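Local coordinates for extracellular solute-binding protein, family 3 (Methylophaga aminisulfidivorans MP, PDB 5SV6), which has a periplasmic binding protein-like architecture but no established function, and is probably linked to the periplasmic methanol dehydrogenase (MDH) system, at residues 237-242 against 247-252. Numbering follows the deposited sequence.
Sequences EIAPTR and VRQQFE
An antiparallel beta hairpin pairs the short strand 238-239 with the start of strand 247-257, which crosses between the two lobes of this periplasmic binding protein-like fold. Ala239 and Val247 form the hydrogen-bonded pair: Val247 N donates to Ala239 O at 2.7 Å, and Ala239 N answers to Val247 O at 2.8 Å. Next to it, Ile238 faces Arg248 as a non-hydrogen-bonded pair. One step on, where strand 247-257 is interrupted, Gln249 N donates to Glu237 O over 2.7 Å. Gln249 also folds back through its bent side chain, and its NE2 bonds to Val247 O from the face of that carbonyl opposite Ala239 N, while Trp143 serves its OE1. On the face bearing Ile238 and Arg248, the Arg248 chain leaves with CG anti to the backbone N (chi1 177°) and then bends at chi3, which brings the guanidinium alongside Glu237. Arg248 NH1 meets Glu237 OE2 at 2.9 Å in a salt bridge, on the anti side of a carboxylate turned almost perpendicular to the guanidinium. Arg248 NH1 also donates to Gln250 O, 2.9 Å away and in the guanidinium plane, while Ile238 CD1 lies over one guanidinium face, offset toward its rim. On the face carrying Ala239 and Val247, Val247 CG2 meets CG2 of Thr241, just past the strand, at 3.6 Å, and Val247 packs against helix 161-168. The side chain of Gln250 runs at about a right angle to that of Glu237, its amide packed against Glu237 CA and CB and its NE2 bonded to Ser235 O. Two bonds from NH1 thus restrain the rotation of the guanidinium, and Lys125 adds a second cation to Glu237 OE2, an arrangement that would favour the ionised carboxylate.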
loop_
_atom_site.group_PDB
_atom_site.type_symbol
_atom_site.label_atom_id
_atom_site.label_comp_id
_atom_site.label_asym_id
_atom_site.label_seq_id
_atom_site.Cartn_x
_atom_site.Cartn_y
_atom_site.Cartn_z
ATOM N N GLU A 237 14.984 5.088 -2.396
ATOM C CA GLU A 237 14.447 4.219 -3.458
ATOM C C GLU A 237 14.990 2.795 -3.397
ATOM O O GLU A 237 14.234 1.821 -3.483
ATOM C CB GLU A 237 14.692 4.817 -4.853
ATOM C CG GLU A 237 14.098 3.974 -5.993
ATOM C CD GLU A 237 13.968 4.735 -7.302
ATOM O OE1 GLU A 237 14.762 5.669 -7.536
ATOM O OE2 GLU A 237 13.061 4.404 -8.097
ATOM N N ILE A 238 16.308 2.673 -3.259
ATOM C CA ILE A 238 16.947 1.365 -3.169
ATOM C C ILE A 238 17.808 1.295 -1.915
ATOM O O ILE A 238 18.778 2.039 -1.786
ATOM C CB ILE A 238 17.846 1.101 -4.397
ATOM C CG1 ILE A 238 17.084 1.389 -5.694
ATOM C CG2 ILE A 238 18.385 -0.328 -4.385
ATOM C CD1 ILE A 238 15.967 0.421 -5.978
ATOM N N ALA A 239 17.453 0.415 -0.987
ATOM C CA ALA A 239 18.252 0.231 0.222
ATOM C C ALA A 239 19.353 -0.799 -0.002
ATOM O O ALA A 239 19.081 -1.915 -0.465
ATOM C CB ALA A 239 17.374 -0.181 1.401
ATOM N N PRO A 240 20.601 -0.425 0.327
ATOM C CA PRO A 240 21.762 -1.312 0.170
ATOM C C PRO A 240 21.747 -2.449 1.176
ATOM O O PRO A 240 21.219 -2.287 2.271
ATOM C CB PRO A 240 22.957 -0.385 0.445
ATOM C CG PRO A 240 22.400 0.721 1.254
ATOM C CD PRO A 240 20.999 0.929 0.747
ATOM N N THR A 241 22.308 -3.591 0.792
ATOM C CA THR A 241 22.497 -4.708 1.713
ATOM C C THR A 241 23.946 -5.186 1.621
ATOM O O THR A 241 24.604 -4.990 0.601
ATOM C CB THR A 241 21.523 -5.872 1.422
ATOM O OG1 THR A 241 21.813 -6.454 0.144
ATOM C CG2 THR A 241 20.078 -5.380 1.442
ATOM N N ARG A 242 24.449 -5.800 2.683
ATOM C CA ARG A 242 25.858 -6.173 2.716
ATOM C C ARG A 242 26.189 -7.286 1.729
ATOM O O ARG A 242 27.172 -7.197 0.996
ATOM C CB ARG A 242 26.280 -6.593 4.126
ATOM C CG ARG A 242 26.064 -5.518 5.174
ATOM C CD ARG A 242 26.708 -5.887 6.504
ATOM N NE ARG A 242 26.195 -5.070 7.603
ATOM C CZ ARG A 242 26.470 -3.779 7.781
ATOM N NH1 ARG A 242 25.954 -3.127 8.816
ATOM N NH2 ARG A 242 27.254 -3.137 6.923
ATOM N N VAL A 247 17.553 -3.369 -2.117
ATOM C CA VAL A 247 16.136 -3.658 -1.884
ATOM C C VAL A 247 15.275 -2.418 -2.156
ATOM O O VAL A 247 15.364 -1.424 -1.438
ATOM C CB VAL A 247 15.914 -4.172 -0.435
ATOM C CG1 VAL A 247 14.456 -4.565 -0.194
ATOM C CG2 VAL A 247 16.836 -5.361 -0.147
ATOM N N ARG A 248 14.466 -2.481 -3.213
ATOM C CA ARG A 248 13.608 -1.365 -3.609
ATOM C C ARG A 248 12.579 -1.035 -2.529
ATOM O O ARG A 248 11.929 -1.931 -1.996
ATOM C CB ARG A 248 12.899 -1.690 -4.933
ATOM C CG ARG A 248 11.923 -0.620 -5.404
ATOM C CD ARG A 248 11.455 -0.883 -6.840
ATOM N NE ARG A 248 12.495 -0.527 -7.798
ATOM C CZ ARG A 248 12.720 0.717 -8.214
ATOM N NH1 ARG A 248 11.973 1.726 -7.760
ATOM N NH2 ARG A 248 13.690 0.957 -9.084
ATOM N N GLN A 249 12.443 0.247 -2.201
ATOM C CA GLN A 249 11.482 0.686 -1.181
ATOM C C GLN A 249 10.427 1.621 -1.761
ATOM O O GLN A 249 9.474 1.986 -1.070
ATOM C CB GLN A 249 12.203 1.435 -0.062
ATOM C CG GLN A 249 13.488 0.788 0.393
ATOM C CD GLN A 249 13.260 -0.318 1.387
ATOM O OE1 GLN A 249 12.613 -0.115 2.411
ATOM N NE2 GLN A 249 13.802 -1.502 1.097
ATOM N N GLN A 250 10.619 2.028 -3.015
ATOM C CA GLN A 250 9.708 2.951 -3.693
ATOM C C GLN A 250 9.154 2.293 -4.952
ATOM O O GLN A 250 9.900 1.684 -5.709
ATOM C CB GLN A 250 10.431 4.253 -4.065
ATOM C CG GLN A 250 10.878 5.085 -2.878
ATOM C CD GLN A 250 11.610 6.358 -3.288
ATOM O OE1 GLN A 250 11.538 6.791 -4.442
ATOM N NE2 GLN A 250 12.289 6.980 -2.335
ATOM N N PHE A 251 7.847 2.420 -5.178
ATOM C CA PHE A 251 7.190 1.692 -6.268
ATOM C C PHE A 251 6.199 2.558 -7.044
ATOM O O PHE A 251 5.362 3.243 -6.446
ATOM C CB PHE A 251 6.454 0.462 -5.716
ATOM C CG PHE A 251 7.370 -0.558 -5.085
ATOM C CD1 PHE A 251 7.812 -1.656 -5.816
ATOM C CD2 PHE A 251 7.809 -0.402 -3.778
ATOM C CE1 PHE A 251 8.678 -2.581 -5.252
ATOM C CE2 PHE A 251 8.677 -1.328 -3.200
ATOM C CZ PHE A 251 9.110 -2.421 -3.939
ATOM N N GLU A 252 6.283 2.500 -8.371
ATOM C CA GLU A 252 5.296 3.147 -9.228
ATOM C C GLU A 252 4.014 2.319 -9.209
ATOM O O GLU A 252 4.060 1.087 -9.260
ATOM C CB GLU A 252 5.815 3.290 -10.663
ATOM C CG GLU A 252 6.947 4.305 -10.809
ATOM C CD GLU A 252 7.483 4.375 -12.229
ATOM O OE1 GLU A 252 7.245 3.432 -13.014
ATOM O OE2 GLU A 252 8.123 5.386 -12.569
#